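Local coordinates for argonaute (Methanocaldococcus jannaschii, PDB 5G5S), which cuts single-stranded DNA targets as a DNA-guided endonuclease and may take part in defence against invading genetic elements, at residues Q459-W463 and E464-K468; W276-N280 and E281-K285. All blocks are in the same frame, centred on the assembly; numbering follows the deposited sequence.

Contact 1. Residues Q459-W463 and E464-K468; sequences QNILW and ENWRK
Trp463 and Trp466, one at the start of a short helix and one a turn further on, make the main apolar contact where strand 456-462 runs into helix 463-467. Their indole side chains cross at about a right angle, and CE3 of Trp466 comes to the edge of the Trp463 ring, near its plane, 3.8 Å from CZ3. From the strand, Ile461 adds its two branches: CD1 lies 3.7 Å from CB of Trp466, while CG2 approaches the indole obliquely. These broad groups suit a buried corner, where side chains of helix 372-390 and Ile433 meet both indoles and Lys378 adds a cation-pi contact to Trp466.

A CH-pi contact follows on the Trp463 ring. CB of Arg467 sits over one face, 4.2 Å from the centroid of the six-membered ring. With chi1 at -170°, CG points away from the backbone N and the chain is carried across the indole; a bend at chi3 (64°) then brings NH1 within 3.7 Å of CD1 of Trp463. That CD1 lies at the edge of the guanidinium, near its plane, with the two planes 60° apart, and NH1 forms a salt bridge with Glu371.

The polar links are mainly backbone bonds. Leu462, at the N-cap position, offers its carbonyl O to N of Trp466 at 3.2 Å and, weakly, to N of Asn465; N of Arg467 reaches O of Trp463 at 2.9 Å. The buried Trp466 indole satisfies its NE1 through a hydrogen bond to OG1 of Thr475.

This strand-to-helix turn follows the outermost strand of the four-stranded parallel sheet in the Rossmann-like Mid domain, whose residues 459-462 belong to the region that binds the phosphorylated 5' end of the guide DNA.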
loop_
_atom_site.group_PDB
_atom_site.type_symbol
_atom_site.label_atom_id
_atom_site.label_comp_id
_atom_site.label_asym_id
_atom_site.label_seq_id
_atom_site.Cartn_x
_atom_site.Cartn_y
_atom_site.Cartn_z
ATOM N N GLN A 459 7.944 -9.327 -18.331
ATOM C CA GLN A 459 6.772 -9.816 -17.623
ATOM C C GLN A 459 6.839 -11.333 -17.488
ATOM O O GLN A 459 7.130 -12.038 -18.461
ATOM C CB GLN A 459 5.454 -9.353 -18.279
ATOM C CG GLN A 459 4.176 -9.678 -17.467
ATOM C CD GLN A 459 4.190 -9.190 -16.034
ATOM O OE1 GLN A 459 4.064 -9.964 -15.082
ATOM N NE2 GLN A 459 4.341 -7.898 -15.843
ATOM N N ASN A 460 6.595 -11.819 -16.261
ATOM C CA ASN A 460 6.583 -13.240 -15.941
ATOM C C ASN A 460 5.157 -13.747 -15.848
ATOM O O ASN A 460 4.252 -12.996 -15.481
ATOM C CB ASN A 460 7.389 -13.549 -14.670
ATOM C CG ASN A 460 6.986 -12.788 -13.421
ATOM O OD1 ASN A 460 6.569 -11.627 -13.452
ATOM N ND2 ASN A 460 7.179 -13.414 -12.275
ATOM N N ILE A 461 4.959 -15.019 -16.223
ATOM C CA ILE A 461 3.668 -15.707 -16.241
ATOM C C ILE A 461 3.874 -17.175 -15.835
ATOM O O ILE A 461 4.903 -17.754 -16.200
ATOM C CB ILE A 461 3.009 -15.521 -17.650
ATOM C CG1 ILE A 461 1.457 -15.437 -17.628
ATOM C CG2 ILE A 461 3.605 -16.392 -18.780
ATOM C CD1 ILE A 461 0.698 -16.708 -17.423
ATOM N N LEU A 462 2.943 -17.761 -15.048
ATOM C CA LEU A 462 3.068 -19.171 -14.647
ATOM C C LEU A 462 2.464 -20.047 -15.730
ATOM O O LEU A 462 1.290 -19.874 -16.079
ATOM C CB LEU A 462 2.426 -19.477 -13.273
ATOM C CG LEU A 462 2.996 -18.769 -12.031
ATOM C CD1 LEU A 462 2.156 -19.081 -10.809
ATOM C CD2 LEU A 462 4.455 -19.148 -11.760
ATOM N N TRP A 463 3.278 -20.961 -16.287
ATOM C CA TRP A 463 2.873 -21.863 -17.365
ATOM C C TRP A 463 1.666 -22.738 -17.049
ATOM O O TRP A 463 0.793 -22.883 -17.907
ATOM C CB TRP A 463 4.046 -22.702 -17.897
ATOM C CG TRP A 463 3.651 -23.644 -18.998
ATOM C CD1 TRP A 463 3.694 -25.008 -18.961
ATOM C CD2 TRP A 463 3.019 -23.295 -20.237
ATOM N NE1 TRP A 463 3.180 -25.528 -20.125
ATOM C CE2 TRP A 463 2.750 -24.500 -20.923
ATOM C CE3 TRP A 463 2.669 -22.074 -20.846
ATOM C CZ2 TRP A 463 2.165 -24.522 -22.193
ATOM C CZ3 TRP A 463 2.081 -22.098 -22.100
ATOM C CH2 TRP A 463 1.829 -23.310 -22.757
ATOM N N GLU A 464 1.614 -23.311 -15.824
ATOM C CA GLU A 464 0.513 -24.171 -15.363
ATOM C C GLU A 464 -0.844 -23.487 -15.557
ATOM O O GLU A 464 -1.769 -24.104 -16.087
ATOM C CB GLU A 464 0.701 -24.594 -13.890
ATOM C CG GLU A 464 1.853 -25.559 -13.650
ATOM C CD GLU A 464 3.088 -24.945 -13.016
ATOM O OE1 GLU A 464 3.556 -23.892 -13.509
ATOM O OE2 GLU A 464 3.602 -25.533 -12.037
ATOM N N ASN A 465 -0.930 -22.201 -15.188
ATOM C CA ASN A 465 -2.138 -21.394 -15.329
ATOM C C ASN A 465 -2.442 -21.025 -16.791
ATOM O O ASN A 465 -3.602 -21.117 -17.204
ATOM C CB ASN A 465 -2.059 -20.152 -14.441
ATOM C CG ASN A 465 -2.059 -20.444 -12.957
ATOM O OD1 ASN A 465 -2.835 -21.270 -12.445
ATOM N ND2 ASN A 465 -1.203 -19.736 -12.228
ATOM N N TRP A 466 -1.410 -20.626 -17.573
ATOM C CA TRP A 466 -1.570 -20.247 -18.982
ATOM C C TRP A 466 -1.966 -21.411 -19.893
ATOM O O TRP A 466 -2.689 -21.186 -20.863
ATOM C CB TRP A 466 -0.316 -19.535 -19.517
ATOM C CG TRP A 466 -0.560 -18.612 -20.682
ATOM C CD1 TRP A 466 -1.748 -18.059 -21.063
ATOM C CD2 TRP A 466 0.430 -18.102 -21.592
ATOM N NE1 TRP A 466 -1.568 -17.264 -22.173
ATOM C CE2 TRP A 466 -0.241 -17.267 -22.514
ATOM C CE3 TRP A 466 1.815 -18.291 -21.735
ATOM C CZ2 TRP A 466 0.427 -16.623 -23.563
ATOM C CZ3 TRP A 466 2.474 -17.647 -22.771
ATOM C CH2 TRP A 466 1.783 -16.827 -23.672
ATOM N N ARG A 467 -1.502 -22.644 -19.585
ATOM C CA ARG A 467 -1.798 -23.867 -20.343
ATOM C C ARG A 467 -3.301 -24.201 -20.306
ATOM O O ARG A 467 -3.855 -24.630 -21.319
ATOM C CB ARG A 467 -0.957 -25.037 -19.805
ATOM C CG ARG A 467 -0.988 -26.309 -20.664
ATOM C CD ARG A 467 -0.178 -27.458 -20.074
ATOM N NE ARG A 467 -0.721 -27.931 -18.797
ATOM C CZ ARG A 467 -0.201 -27.648 -17.606
ATOM N NH1 ARG A 467 0.891 -26.899 -17.512
ATOM N NH2 ARG A 467 -0.769 -28.109 -16.501
ATOM N N LYS A 468 -3.949 -23.971 -19.149
ATOM C CA LYS A 468 -5.377 -24.207 -18.908
ATOM C C LYS A 468 -6.290 -23.072 -19.416
ATOM O O LYS A 468 -7.512 -23.228 -19.389
ATOM C CB LYS A 468 -5.626 -24.462 -17.409
#

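Contact 2. Residues W276-N280 and E281-K285; sequences WRLSN and ENKGK
The carbonyl O of Ser279 accepts the backbone N of Lys283 at 2.9 Å, a bond that closes the first turn of helix 280-293, with the donor tilted 17° from the carbonyl plane. Ser279 is the N-cap of this helix. Its chi1 of 73° sets OG between the backbone N and the carbonyl carbon, from where it accepts a weak but fairly straight bond from N of Asn282 (3.3 Å, 165° at the hydrogen). A short hydroxyl side chain suits the place because it can fold back onto an amide of the first turn.

Just ahead of the cap, Leu278 lays its branched end against the same turn: CG is 3.5 Å from CB of Asn282, and the two side chains cross at about a right angle. Lys283 folds back through bends at chi2, chi3 and chi4, so that its aliphatic CD passes 4.0 Å from CB of Leu278 and NZ makes a weak bond to O of Leu278. The Asn280 amide bonds O of Thr609 and N of Ser633, and OE1 of Glu281 bonds OG of Ser610, joining the helix start to residues 609-610 and 633. Three residues beyond Asn282, Lys285 bonds back to it, NZ to OD1 at 2.9 Å, nearly in line with the side-chain C=O.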
loop_
_atom_site.group_PDB
_atom_site.type_symbol
_atom_site.label_atom_id
_atom_site.label_comp_id
_atom_site.label_asym_id
_atom_site.label_seq_id
_atom_site.Cartn_x
_atom_site.Cartn_y
_atom_site.Cartn_z
ATOM N N TRP A 276 -7.864 -19.344 8.113
ATOM C CA TRP A 276 -7.079 -18.241 7.578
ATOM C C TRP A 276 -7.702 -17.608 6.333
ATOM O O TRP A 276 -7.288 -16.537 5.905
ATOM C CB TRP A 276 -5.653 -18.700 7.293
ATOM C CG TRP A 276 -5.046 -19.418 8.447
ATOM C CD1 TRP A 276 -4.556 -20.686 8.454
ATOM C CD2 TRP A 276 -4.883 -18.917 9.776
ATOM N NE1 TRP A 276 -4.087 -21.005 9.702
ATOM C CE2 TRP A 276 -4.277 -19.933 10.533
ATOM C CE3 TRP A 276 -5.186 -17.702 10.397
ATOM C CZ2 TRP A 276 -3.970 -19.775 11.878
ATOM C CZ3 TRP A 276 -4.879 -17.548 11.730
ATOM C CH2 TRP A 276 -4.277 -18.577 12.457
ATOM N N ARG A 277 -8.674 -18.288 5.739
ATOM C CA ARG A 277 -9.362 -17.776 4.556
ATOM C C ARG A 277 -10.835 -17.455 4.815
ATOM O O ARG A 277 -11.629 -17.343 3.892
ATOM C CB ARG A 277 -9.205 -18.728 3.377
ATOM C CG ARG A 277 -9.470 -20.176 3.720
ATOM C CD ARG A 277 -9.013 -21.080 2.593
ATOM N NE ARG A 277 -9.506 -22.436 2.772
ATOM C CZ ARG A 277 -9.137 -23.460 2.017
ATOM N NH1 ARG A 277 -8.268 -23.278 1.034
ATOM N NH2 ARG A 277 -9.635 -24.665 2.247
ATOM N N LEU A 278 -11.183 -17.334 6.087
ATOM C CA LEU A 278 -12.540 -17.034 6.536
ATOM C C LEU A 278 -13.218 -15.855 5.833
ATOM O O LEU A 278 -12.584 -14.854 5.529
ATOM C CB LEU A 278 -12.495 -16.755 8.033
ATOM C CG LEU A 278 -13.638 -17.280 8.888
ATOM C CD1 LEU A 278 -13.863 -18.756 8.604
ATOM C CD2 LEU A 278 -13.308 -17.062 10.352
ATOM N N SER A 279 -14.529 -15.959 5.621
ATOM C CA SER A 279 -15.310 -14.896 4.980
ATOM C C SER A 279 -15.555 -13.724 5.952
ATOM O O SER A 279 -15.369 -13.880 7.161
ATOM C CB SER A 279 -16.635 -15.447 4.456
ATOM O OG SER A 279 -17.535 -15.730 5.514
ATOM N N ASN A 280 -15.959 -12.557 5.426
ATOM C CA ASN A 280 -16.240 -11.383 6.249
ATOM C C ASN A 280 -17.375 -11.624 7.251
ATOM O O ASN A 280 -17.268 -11.175 8.392
ATOM C CB ASN A 280 -16.511 -10.153 5.383
ATOM C CG ASN A 280 -15.320 -9.620 4.612
ATOM O OD1 ASN A 280 -14.159 -9.841 4.959
ATOM N ND2 ASN A 280 -15.587 -8.883 3.549
ATOM N N GLU A 281 -18.421 -12.375 6.843
ATOM C CA GLU A 281 -19.566 -12.756 7.693
ATOM C C GLU A 281 -19.091 -13.615 8.877
ATOM O O GLU A 281 -19.446 -13.330 10.023
ATOM C CB GLU A 281 -20.636 -13.524 6.886
ATOM C CG GLU A 281 -21.337 -12.704 5.809
ATOM C CD GLU A 281 -20.707 -12.675 4.424
ATOM O OE1 GLU A 281 -19.466 -12.833 4.310
ATOM O OE2 GLU A 281 -21.462 -12.450 3.449
ATOM N N ASN A 282 -18.245 -14.637 8.591
ATOM C CA ASN A 282 -17.682 -15.530 9.602
ATOM C C ASN A 282 -16.705 -14.835 10.532
ATOM O O ASN A 282 -16.675 -15.150 11.718
ATOM C CB ASN A 282 -17.062 -16.755 8.966
ATOM C CG ASN A 282 -18.056 -17.721 8.384
ATOM O OD1 ASN A 282 -19.252 -17.715 8.715
ATOM N ND2 ASN A 282 -17.565 -18.586 7.504
ATOM N N LYS A 283 -15.943 -13.860 10.009
ATOM C CA LYS A 283 -15.018 -13.035 10.796
ATOM C C LYS A 283 -15.865 -12.188 11.761
ATOM O O LYS A 283 -15.488 -12.000 12.915
ATOM C CB LYS A 283 -14.199 -12.115 9.873
ATOM C CG LYS A 283 -12.708 -12.082 10.187
ATOM C CD LYS A 283 -11.891 -12.959 9.223
ATOM C CE LYS A 283 -11.294 -12.217 8.044
ATOM N NZ LYS A 283 -12.316 -11.818 7.039
ATOM N N GLY A 284 -17.025 -11.751 11.285
ATOM C CA GLY A 284 -17.983 -10.980 12.068
ATOM C C GLY A 284 -18.495 -11.726 13.278
ATOM O O GLY A 284 -18.627 -11.144 14.354
ATOM N N LYS A 285 -18.734 -13.038 13.112
ATOM C CA LYS A 285 -19.231 -13.927 14.166
ATOM C C LYS A 285 -18.212 -14.086 15.297
ATOM O O LYS A 285 -18.605 -14.152 16.461
ATOM C CB LYS A 285 -19.673 -15.271 13.579
ATOM C CG LYS A 285 -20.834 -15.143 12.594
ATOM C CD LYS A 285 -21.094 -16.441 11.836
ATOM C CE LYS A 285 -22.071 -16.241 10.703
ATOM N NZ LYS A 285 -21.984 -17.341 9.708
#

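Both contacts are helix starts within one chain, yet they share no helix or strand; their centres lie 31 Å apart and their nearest atoms about 15 Å. Contact 1 is the more buried at its heart, with Ile461, Trp463 and Trp466 buried and Asn465 and Arg467 exposed. Contact 2 follows a loop rather than a strand and works mainly through polar groups: a serine hydroxyl caps a first-turn amide there, whereas the N-cap residue of contact 1 is a leucine, whose side chain has no acceptor to offer. Residues 459-462 themselves belong to the site for the guide's 5' end; in contact 2 the side chain of Lys283 is about 7 Å from that of the guide-contacting His159.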